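Local coordinates for glycoside hydrolase family protein (Novosphingobium sp. PP1Y, PDB 6Q2F) that probably cleaves alpha-L-rhamnose from rhamnose-containing glycosides, acting as a glycoside hydrolase of the alpha-L-rhamnosidase type, at residues E39-L42 with E43-F46; H896-G900 with K901-Y905; R712-V715 with D716-A719; D659-R662 with F663-E667. All blocks are in the same frame, centred on the assembly; numbering follows the deposited sequence.

How the interactions relate
Along the chain the order is interaction 1, interaction 4, interaction 3, interaction 2. Interaction 4 lies on helix 657-670, which links strands 642-649 and 674-677 of a closed ring of eight parallel strands, a (beta/alpha)8 barrel by its pairing. Interaction 3, on helix 712-726, has its centre about 12 Å away and touches it: Y717 OH reaches D665 and K661 in probable hydrogen bonds, while W714 packs on L660 and I664. Interactions 1 and 2 have centres about 15 Å apart and meet where L42 CD2 lies 4.1 Å from I904 CD1. Helix 42-47 packs on helix 712-726 and on strand 926-932 of the hairpin's antiparallel sheet, so these helices join barrel to sheet.

Interaction 1 of 4, residues E39-L42 with E43-F46; sequences EPSL and EQAF
S41 O accepts from A45 N (2.9 Å) and L42 O from F46 N (2.8 Å), two i to i+4 bonds that open the first turn of helix 42-47 directly after an extended P40-S41 backbone. S41 is the N-cap: its OG takes the N-H of Q44 at 3.1 Å, with an N-H...O angle of 162°. With chi1 at 68°, OG sits between its own N and carbonyl carbon, toward Q44 N. Q44 answers in the reverse direction. Its CG lies beside the backbone N and the chain runs extended from there, carrying OE1 back along the helix start to accept from S41 N at 2.9 Å, the donor tilted 15° from the amide carbonyl plane; the reciprocal pair is a capping box. P40 flanks the same oxygen, its CB 3.8 Å from Q44 OE1. Replacing the serine by an alanine removes OG and would probably leave Q44 N without its capping acceptor, with the glutamine half of the box remaining. The turn is at the surface, yet one flank is packed: L42, A45 and F46 rest on L723 and L724 of helix 712-726, F46 O accepts from R720 NE, and L42, E43 and F46 meet W931 of strand 926-932.

Interaction 2 of 4, residues H896-G900 with K901-Y905; sequences HRRDG and KGEIY
E903 OE1 is gripped by two side chains of the preceding strand. H896 NE2 donates to it at 2.6 Å, lying on the anti lone pair, and the carboxylate plane stands 78° from the imidazole, which receives the oxygen at its edge. R898 NE approaches the same oxygen from the syn side at 3.0 Å, forming a salt bridge in which R898 and E903 run side by side; further bonds from this guanidinium to the carboxylate are weak. A water donates to both E903 OE2 and D899 O. Behind these groups the hairpin 894-899/902-908 is held by R897 and I904, a hydrogen-bonded antiparallel pair: R897 N to I904 O is 2.8 Å and I904 N to R897 O is 2.9 Å. H896 and Y905 form the adjacent non-hydrogen-bonded pair, and their rings stack face to face, centroids 4.1 Å apart and planes at 21°. The imidazole reaches this place because CG is anti to the backbone N (chi1 -177°), which lays H896 CE1 3.1 Å from Y905 OH. D880 ties the two rings further, its carboxylate hydrogen-bonded to H896 ND1 and to Y905 OH. With carboxylates bonded at both of its nitrogens, the imidazole of H896 is likely to lean toward the charged form, while H896 and R898 together would stabilise E903 as a carboxylate.

Interaction 3 of 4, residues R712-V715 with D716-A719; sequences RPWV and DYIA
D716 meets R712 one turn back, at the start of helix 712-726. Its OD1 is 3.2 Å from R712 NE, a salt bridge whose hydrogen bond is bent, with an N-H...O angle of 140°. NE comes to OD1 on the syn side but well out of the carboxylate plane, and the two flat groups stand 82° apart. The R712 chain turns at chi2 (66°), which brings NE back to the carboxylate. D716 N also bonds R712 O, at 2.7 Å. A leucine in place of R712 would probably leave the D716 carboxylate without its mate one turn back and R80 O without the donor that R712 NH1 supplies. Y717 follows, its N bonded to P713 O (2.9 Å). Its ring runs nearly parallel to that of W714 but is slid so far aside that they barely overlap, W714 CZ3 approaching Y717 CD1 at 4.0 Å; W1071 meets both rings edge-to-face. I718 puts CD1 over the face of the W714 six-membered ring, 3.9 Å from its centroid, a CH-pi contact. A719 N closes the set on V715 O at 2.7 Å. Chemically the turn is divided: an ion pair marks one flank, while on the buried aromatic flank the Y717 phenol is probably satisfied by another ion pair, D665-K661 of helix 657-670.

Interaction 4 of 4, residues D659-R662 with F663-E667; sequences DLKR and FIDLE
K661 and D665, a turn apart on helix 657-670, supply the ionic part: K661 NZ and D665 OD2 form a salt bridge modelled at 2.5 Å, a length too short to be taken literally. The lysine runs extended until chi4 and bends there toward the carboxylate; NZ also donates to D959 O. Backbone bonds form the second group. K661 O receives D665 N at 2.9 Å in ordinary alpha-helical fashion, whereas F663 N reaches L660 O at 2.9 Å from above the carbonyl plane, so L660 O is shared between an i+3 and a weak i+4 donor, I664 N. Third comes packing of side chains against flat groups. R662 holds CG between its N and carbonyl carbon (chi1 52°), which lets its guanidinium lie beside F663: F663 CE1 sits over the centre of one guanidinium face, 3.5 Å from R662 CZ, although the planes are 50° apart. L660 CD2 meets the F663 ring edge in its plane, 4.0 Å from F663 CD2. F612 completes the cluster: its O accepts from R662 NH2, its ring makes a cation-pi contact with R662 and an edge-to-face one with F663. As crossover helix of the beta-alpha-beta unit 642-649/657-670/674-677, it packs L660, F663 and I664 on M646 of strand 642-649, while D665 touches strand 902-908.

Interaction 1 of 4, residues E39-L42 with E43-F46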
loop_
_atom_site.group_PDB
_atom_site.type_symbol
_atom_site.label_atom_id
_atom_site.label_comp_id
_atom_site.label_asym_id
_atom_site.label_seq_id
_atom_site.Cartn_x
_atom_site.Cartn_y
_atom_site.Cartn_z
ATOM N N GLU A 39 20.506 5.628 28.067
ATOM C CA GLU A 39 20.659 5.358 29.500
ATOM C C GLU A 39 19.559 4.471 30.121
ATOM O O GLU A 39 19.882 3.547 30.869
ATOM C CB GLU A 39 20.746 6.677 30.286
ATOM N N PRO A 40 18.272 4.746 29.855
ATOM C CA PRO A 40 17.223 3.937 30.494
ATOM C C PRO A 40 17.265 2.488 30.041
ATOM O O PRO A 40 17.573 2.183 28.886
ATOM C CB PRO A 40 15.915 4.620 30.063
ATOM C CG PRO A 40 16.263 5.425 28.894
ATOM C CD PRO A 40 17.684 5.863 29.098
ATOM N N SER A 41 16.962 1.594 30.978
ATOM C CA SER A 41 16.802 0.189 30.644
ATOM C C SER A 41 15.582 -0.009 29.755
ATOM O O SER A 41 14.720 0.868 29.628
ATOM C CB SER A 41 16.636 -0.644 31.902
ATOM O OG SER A 41 15.402 -0.328 32.519
ATOM N N LEU A 42 15.509 -1.193 29.146
ATOM C CA LEU A 42 14.332 -1.518 28.357
ATOM C C LEU A 42 13.077 -1.553 29.231
ATOM O O LEU A 42 11.989 -1.169 28.780
ATOM C CB LEU A 42 14.532 -2.845 27.636
ATOM C CG LEU A 42 13.475 -3.185 26.587
ATOM C CD1 LEU A 42 13.445 -2.118 25.488
ATOM C CD2 LEU A 42 13.730 -4.600 26.008
ATOM N N GLU A 43 13.218 -1.983 30.491
ATOM C CA GLU A 43 12.072 -1.998 31.399
ATOM C C GLU A 43 11.569 -0.590 31.674
ATOM O O GLU A 43 10.358 -0.355 31.705
ATOM C CB GLU A 43 12.431 -2.689 32.712
ATOM C CG GLU A 43 12.669 -4.205 32.610
ATOM C CD GLU A 43 14.040 -4.563 32.054
ATOM O OE1 GLU A 43 14.888 -3.660 31.900
ATOM O OE2 GLU A 43 14.267 -5.758 31.770
ATOM N N GLN A 44 12.485 0.355 31.887
ATOM C CA GLN A 44 12.083 1.738 32.130
ATOM C C GLN A 44 11.481 2.359 30.878
ATOM O O GLN A 44 10.449 3.029 30.945
ATOM C CB GLN A 44 13.279 2.562 32.610
ATOM C CG GLN A 44 13.802 2.138 33.987
ATOM C CD GLN A 44 15.167 2.735 34.316
ATOM O OE1 GLN A 44 16.055 2.820 33.460
ATOM N NE2 GLN A 44 15.336 3.151 35.571
ATOM N N ALA A 45 12.119 2.148 29.722
ATOM C CA ALA A 45 11.553 2.662 28.481
ATOM C C ALA A 45 10.173 2.068 28.237
ATOM O O ALA A 45 9.264 2.761 27.771
ATOM C CB ALA A 45 12.492 2.365 27.308
ATOM N N PHE A 46 9.997 0.776 28.554
ATOM C CA PHE A 46 8.687 0.154 28.371
ATOM C C PHE A 46 7.646 0.781 29.282
ATOM O O PHE A 46 6.489 0.938 28.882
ATOM C CB PHE A 46 8.795 -1.346 28.620
ATOM C CG PHE A 46 7.599 -2.139 28.178
ATOM C CD1 PHE A 46 7.256 -2.218 26.841
ATOM C CD2 PHE A 46 6.849 -2.844 29.101
ATOM C CE1 PHE A 46 6.163 -2.976 26.424
ATOM C CE2 PHE A 46 5.755 -3.610 28.700
ATOM C CZ PHE A 46 5.417 -3.675 27.349
#

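Interaction 2 of 4, residues H896-G900 with K901-Y905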
loop_
_atom_site.group_PDB
_atom_site.type_symbol
_atom_site.label_atom_id
_atom_site.label_comp_id
_atom_site.label_asym_id
_atom_site.label_seq_id
_atom_site.Cartn_x
_atom_site.Cartn_y
_atom_site.Cartn_z
ATOM N N HIS A 896 9.809 -11.824 15.854
ATOM C CA HIS A 896 10.991 -12.155 16.638
ATOM C C HIS A 896 11.972 -11.011 16.478
ATOM O O HIS A 896 12.416 -10.726 15.361
ATOM C CB HIS A 896 11.622 -13.478 16.173
ATOM C CG HIS A 896 12.799 -13.928 16.986
ATOM N ND1 HIS A 896 13.499 -15.089 16.704
ATOM C CD2 HIS A 896 13.402 -13.380 18.066
ATOM C CE1 HIS A 896 14.495 -15.222 17.564
ATOM N NE2 HIS A 896 14.444 -14.211 18.415
ATOM N N ARG A 897 12.303 -10.358 17.584
ATOM C CA ARG A 897 13.302 -9.301 17.631
ATOM C C ARG A 897 14.514 -9.795 18.406
ATOM O O ARG A 897 14.381 -10.616 19.318
ATOM C CB ARG A 897 12.703 -8.051 18.298
ATOM C CG ARG A 897 11.648 -7.361 17.424
ATOM C CD ARG A 897 12.253 -6.088 16.907
ATOM N NE ARG A 897 11.911 -5.858 15.543
ATOM C CZ ARG A 897 12.517 -4.967 14.786
ATOM N NH1 ARG A 897 13.519 -4.234 15.271
ATOM N NH2 ARG A 897 12.120 -4.830 13.541
ATOM N N ARG A 898 15.697 -9.307 18.049
ATOM C CA ARG A 898 16.901 -9.760 18.730
ATOM C C ARG A 898 17.903 -8.633 18.921
ATOM O O ARG A 898 18.135 -7.814 18.029
ATOM C CB ARG A 898 17.579 -10.931 17.988
ATOM C CG ARG A 898 19.035 -11.185 18.428
ATOM C CD ARG A 898 19.659 -12.382 17.702
ATOM N NE ARG A 898 18.870 -13.580 17.938
ATOM C CZ ARG A 898 18.936 -14.674 17.190
ATOM N NH1 ARG A 898 19.770 -14.719 16.159
ATOM N NH2 ARG A 898 18.184 -15.728 17.488
ATOM N N ASP A 899 18.505 -8.656 20.102
ATOM C CA ASP A 899 19.439 -7.692 20.643
ATOM C C ASP A 899 20.615 -8.475 21.199
ATOM O O ASP A 899 20.535 -9.689 21.367
ATOM C CB ASP A 899 18.775 -6.912 21.804
ATOM C CG ASP A 899 19.232 -5.504 21.892
ATOM O OD1 ASP A 899 20.130 -5.127 21.098
ATOM O OD2 ASP A 899 18.701 -4.774 22.749
ATOM N N GLY A 900 21.683 -7.764 21.566
ATOM C CA GLY A 900 22.753 -8.395 22.321
ATOM C C GLY A 900 22.304 -8.877 23.696
ATOM O O GLY A 900 22.953 -9.745 24.295
ATOM N N LYS A 901 21.188 -8.341 24.200
ATOM C CA LYS A 901 20.693 -8.682 25.523
ATOM C C LYS A 901 19.655 -9.801 25.517
ATOM O O LYS A 901 19.351 -10.341 26.589
ATOM C CB LYS A 901 20.139 -7.417 26.194
ATOM C CG LYS A 901 21.259 -6.480 26.678
ATOM C CD LYS A 901 20.764 -5.061 26.953
ATOM C CE LYS A 901 21.175 -4.620 28.339
ATOM N NZ LYS A 901 20.603 -5.525 29.387
ATOM N N GLY A 902 19.115 -10.174 24.360
ATOM C CA GLY A 902 18.258 -11.344 24.289
ATOM C C GLY A 902 17.187 -11.214 23.221
ATOM O O GLY A 902 17.285 -10.408 22.308
ATOM N N GLU A 903 16.170 -12.066 23.341
ATOM C CA GLU A 903 15.121 -12.195 22.342
ATOM C C GLU A 903 13.833 -11.552 22.838
ATOM O O GLU A 903 13.565 -11.513 24.039
ATOM C CB GLU A 903 14.836 -13.668 22.037
ATOM C CG GLU A 903 16.072 -14.516 22.023
ATOM C CD GLU A 903 17.051 -14.023 20.996
ATOM O OE1 GLU A 903 16.623 -13.824 19.836
ATOM O OE2 GLU A 903 18.227 -13.817 21.347
ATOM N N ILE A 904 13.036 -11.064 21.894
ATOM C CA ILE A 904 11.680 -10.611 22.159
ATOM C C ILE A 904 10.784 -11.260 21.118
ATOM O O ILE A 904 10.994 -11.060 19.919
ATOM C CB ILE A 904 11.553 -9.088 22.087
ATOM C CG1 ILE A 904 12.467 -8.420 23.109
ATOM C CG2 ILE A 904 10.092 -8.683 22.294
ATOM C CD1 ILE A 904 12.625 -6.940 22.817
ATOM N N TYR A 905 9.816 -12.063 21.569
ATOM C CA TYR A 905 8.788 -12.596 20.688
ATOM C C TYR A 905 7.494 -11.844 20.913
ATOM O O TYR A 905 7.106 -11.588 22.053
ATOM C CB TYR A 905 8.561 -14.094 20.910
ATOM C CG TYR A 905 9.678 -14.959 20.406
ATOM C CD1 TYR A 905 10.811 -15.166 21.185
ATOM C CD2 TYR A 905 9.607 -15.582 19.166
ATOM C CE1 TYR A 905 11.853 -15.965 20.751
ATOM C CE2 TYR A 905 10.661 -16.388 18.718
ATOM C CZ TYR A 905 11.773 -16.575 19.527
ATOM O OH TYR A 905 12.822 -17.368 19.126
HETATM O O HOH W 1 20.990 -12.113 21.333
#

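Interaction 3 of 4, residues R712-V715 with D716-A719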
loop_
_atom_site.group_PDB
_atom_site.type_symbol
_atom_site.label_atom_id
_atom_site.label_comp_id
_atom_site.label_asym_id
_atom_site.label_seq_id
_atom_site.Cartn_x
_atom_site.Cartn_y
_atom_site.Cartn_z
ATOM N N ARG A 712 -4.935 8.413 26.365
ATOM C CA ARG A 712 -3.527 8.194 26.694
ATOM C C ARG A 712 -3.187 6.721 26.923
ATOM O O ARG A 712 -2.158 6.274 26.391
ATOM C CB ARG A 712 -3.145 9.054 27.917
ATOM C CG ARG A 712 -1.715 8.856 28.462
ATOM C CD ARG A 712 -0.695 9.314 27.461
ATOM N NE ARG A 712 0.679 9.239 27.959
ATOM C CZ ARG A 712 1.473 10.287 28.147
ATOM N NH1 ARG A 712 1.042 11.518 27.869
ATOM N NH2 ARG A 712 2.707 10.096 28.592
ATOM N N PRO A 713 -3.976 5.924 27.673
ATOM C CA PRO A 713 -3.622 4.500 27.820
ATOM C C PRO A 713 -3.592 3.759 26.499
ATOM O O PRO A 713 -2.717 2.919 26.298
ATOM C CB PRO A 713 -4.714 3.951 28.756
ATOM C CG PRO A 713 -5.171 5.156 29.534
ATOM C CD PRO A 713 -5.144 6.274 28.494
ATOM N N TRP A 714 -4.517 4.069 25.585
ATOM C CA TRP A 714 -4.500 3.479 24.244
ATOM C C TRP A 714 -3.223 3.856 23.497
ATOM O O TRP A 714 -2.542 2.994 22.938
ATOM C CB TRP A 714 -5.763 3.934 23.487
ATOM C CG TRP A 714 -5.825 3.729 21.967
ATOM C CD1 TRP A 714 -6.031 4.705 21.023
ATOM C CD2 TRP A 714 -5.703 2.490 21.232
ATOM N NE1 TRP A 714 -6.051 4.154 19.763
ATOM C CE2 TRP A 714 -5.864 2.799 19.861
ATOM C CE3 TRP A 714 -5.487 1.158 21.599
ATOM C CZ2 TRP A 714 -5.792 1.829 18.857
ATOM C CZ3 TRP A 714 -5.420 0.184 20.589
ATOM C CH2 TRP A 714 -5.569 0.530 19.246
ATOM N N VAL A 715 -2.858 5.138 23.503
ATOM C CA VAL A 715 -1.633 5.551 22.822
ATOM C C VAL A 715 -0.415 4.925 23.500
ATOM O O VAL A 715 0.550 4.535 22.831
ATOM C CB VAL A 715 -1.552 7.088 22.765
ATOM C CG1 VAL A 715 -0.262 7.545 22.089
ATOM C CG2 VAL A 715 -2.779 7.659 22.016
ATOM N N ASP A 716 -0.451 4.794 24.837
ATOM C CA ASP A 716 0.647 4.139 25.545
ATOM C C ASP A 716 0.781 2.684 25.111
ATOM O O ASP A 716 1.887 2.147 25.015
ATOM C CB ASP A 716 0.417 4.197 27.056
ATOM C CG ASP A 716 0.801 5.533 27.675
ATOM O OD1 ASP A 716 1.608 6.279 27.098
ATOM O OD2 ASP A 716 0.318 5.801 28.790
ATOM N N TYR A 717 -0.345 2.019 24.878
ATOM C CA TYR A 717 -0.310 0.647 24.390
ATOM C C TYR A 717 0.391 0.578 23.046
ATOM O O TYR A 717 1.230 -0.310 22.813
ATOM C CB TYR A 717 -1.741 0.119 24.296
ATOM C CG TYR A 717 -1.883 -1.200 23.582
ATOM C CD1 TYR A 717 -2.034 -1.257 22.191
ATOM C CD2 TYR A 717 -1.869 -2.389 24.294
ATOM C CE1 TYR A 717 -2.185 -2.476 21.548
ATOM C CE2 TYR A 717 -2.020 -3.598 23.663
ATOM C CZ TYR A 717 -2.169 -3.637 22.298
ATOM O OH TYR A 717 -2.332 -4.852 21.702
ATOM N N ILE A 718 0.079 1.524 22.160
ATOM C CA ILE A 718 0.738 1.572 20.859
ATOM C C ILE A 718 2.207 1.936 21.013
ATOM O O ILE A 718 3.078 1.341 20.361
ATOM C CB ILE A 718 0.007 2.564 19.947
ATOM C CG1 ILE A 718 -1.435 2.081 19.696
ATOM C CG2 ILE A 718 0.803 2.774 18.638
ATOM C CD1 ILE A 718 -2.359 3.162 19.061
ATOM N N ALA A 719 2.512 2.905 21.882
ATOM C CA ALA A 719 3.900 3.315 22.076
ATOM C C ALA A 719 4.731 2.204 22.710
ATOM O O ALA A 719 5.904 2.033 22.368
ATOM C CB ALA A 719 3.962 4.571 22.942
#

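Interaction 4 of 4, residues D659-R662 with F663-E667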
loop_
_atom_site.group_PDB
_atom_site.type_symbol
_atom_site.label_atom_id
_atom_site.label_comp_id
_atom_site.label_asym_id
_atom_site.label_seq_id
_atom_site.Cartn_x
_atom_site.Cartn_y
_atom_site.Cartn_z
ATOM N N ASP A 659 -12.431 -1.421 19.791
ATOM C CA ASP A 659 -12.665 -1.810 18.406
ATOM C C ASP A 659 -11.412 -1.754 17.554
ATOM O O ASP A 659 -11.395 -2.325 16.459
ATOM C CB ASP A 659 -13.701 -0.898 17.764
ATOM C CG ASP A 659 -14.987 -0.858 18.544
ATOM O OD1 ASP A 659 -15.659 -1.903 18.571
ATOM O OD2 ASP A 659 -15.303 0.204 19.113
ATOM N N LEU A 660 -10.383 -1.044 18.002
ATOM C CA LEU A 660 -9.225 -0.825 17.159
ATOM C C LEU A 660 -8.085 -1.780 17.444
ATOM O O LEU A 660 -7.184 -1.894 16.618
ATOM C CB LEU A 660 -8.731 0.613 17.320
ATOM C CG LEU A 660 -9.788 1.672 17.005
ATOM C CD1 LEU A 660 -9.251 3.072 17.323
ATOM C CD2 LEU A 660 -10.201 1.569 15.540
ATOM N N LYS A 661 -8.098 -2.459 18.585
ATOM C CA LYS A 661 -6.916 -3.194 19.027
ATOM C C LYS A 661 -6.480 -4.228 17.993
ATOM O O LYS A 661 -5.294 -4.316 17.649
ATOM C CB LYS A 661 -7.196 -3.870 20.369
ATOM C CG LYS A 661 -6.001 -4.516 21.016
ATOM C CD LYS A 661 -6.482 -5.388 22.177
ATOM C CE LYS A 661 -5.344 -6.120 22.871
ATOM N NZ LYS A 661 -4.519 -6.983 21.945
ATOM N N ARG A 662 -7.432 -5.023 17.489
ATOM C CA ARG A 662 -7.112 -6.060 16.512
ATOM C C ARG A 662 -6.484 -5.486 15.242
ATOM O O ARG A 662 -5.714 -6.186 14.572
ATOM C CB ARG A 662 -8.375 -6.848 16.156
ATOM C CG ARG A 662 -9.537 -5.968 15.728
ATOM C CD ARG A 662 -10.868 -6.734 15.638
ATOM N NE ARG A 662 -11.031 -7.180 14.271
ATOM C CZ ARG A 662 -11.940 -6.733 13.416
ATOM N NH1 ARG A 662 -12.846 -5.839 13.785
ATOM N NH2 ARG A 662 -11.940 -7.213 12.180
ATOM N N PHE A 663 -6.798 -4.227 14.879
ATOM C CA PHE A 663 -6.191 -3.653 13.671
ATOM C C PHE A 663 -4.710 -3.345 13.908
ATOM O O PHE A 663 -3.848 -3.782 13.142
ATOM C CB PHE A 663 -6.948 -2.395 13.215
ATOM C CG PHE A 663 -8.410 -2.621 12.976
ATOM C CD1 PHE A 663 -8.832 -3.739 12.275
ATOM C CD2 PHE A 663 -9.361 -1.727 13.455
ATOM C CE1 PHE A 663 -10.184 -3.981 12.069
ATOM C CE2 PHE A 663 -10.722 -1.956 13.248
ATOM C CZ PHE A 663 -11.137 -3.086 12.558
ATOM N N ILE A 664 -4.396 -2.645 15.010
ATOM C CA ILE A 664 -3.018 -2.253 15.311
ATOM C C ILE A 664 -2.168 -3.470 15.629
ATOM O O ILE A 664 -0.965 -3.480 15.358
ATOM C CB ILE A 664 -2.987 -1.228 16.465
ATOM C CG1 ILE A 664 -1.794 -0.286 16.301
ATOM C CG2 ILE A 664 -3.022 -1.890 17.850
ATOM C CD1 ILE A 664 -2.017 0.758 15.196
ATOM N N ASP A 665 -2.767 -4.497 16.244
ATOM C CA ASP A 665 -2.046 -5.743 16.486
ATOM C C ASP A 665 -1.699 -6.425 15.168
ATOM O O ASP A 665 -0.615 -6.996 15.023
ATOM C CB ASP A 665 -2.872 -6.664 17.401
ATOM C CG ASP A 665 -3.020 -6.109 18.829
ATOM O OD1 ASP A 665 -2.335 -5.125 19.189
ATOM O OD2 ASP A 665 -3.824 -6.658 19.612
ATOM N N LEU A 666 -2.585 -6.340 14.178
ATOM C CA LEU A 666 -2.270 -6.903 12.874
ATOM C C LEU A 666 -1.127 -6.136 12.208
ATOM O O LEU A 666 -0.232 -6.740 11.613
ATOM C CB LEU A 666 -3.528 -6.913 12.000
ATOM C CG LEU A 666 -3.261 -7.349 10.554
ATOM C CD1 LEU A 666 -2.763 -8.829 10.508
ATOM C CD2 LEU A 666 -4.507 -7.171 9.681
ATOM N N GLU A 667 -1.123 -4.803 12.322
ATOM C CA GLU A 667 0.004 -4.029 11.813
ATOM C C GLU A 667 1.292 -4.410 12.530
ATOM O O GLU A 667 2.350 -4.573 11.902
ATOM C CB GLU A 667 -0.261 -2.543 11.995
ATOM C CG GLU A 667 -1.420 -2.021 11.179
ATOM C CD GLU A 667 -1.655 -0.558 11.442
ATOM O OE1 GLU A 667 -0.670 0.168 11.682
ATOM O OE2 GLU A 667 -2.826 -0.148 11.419
#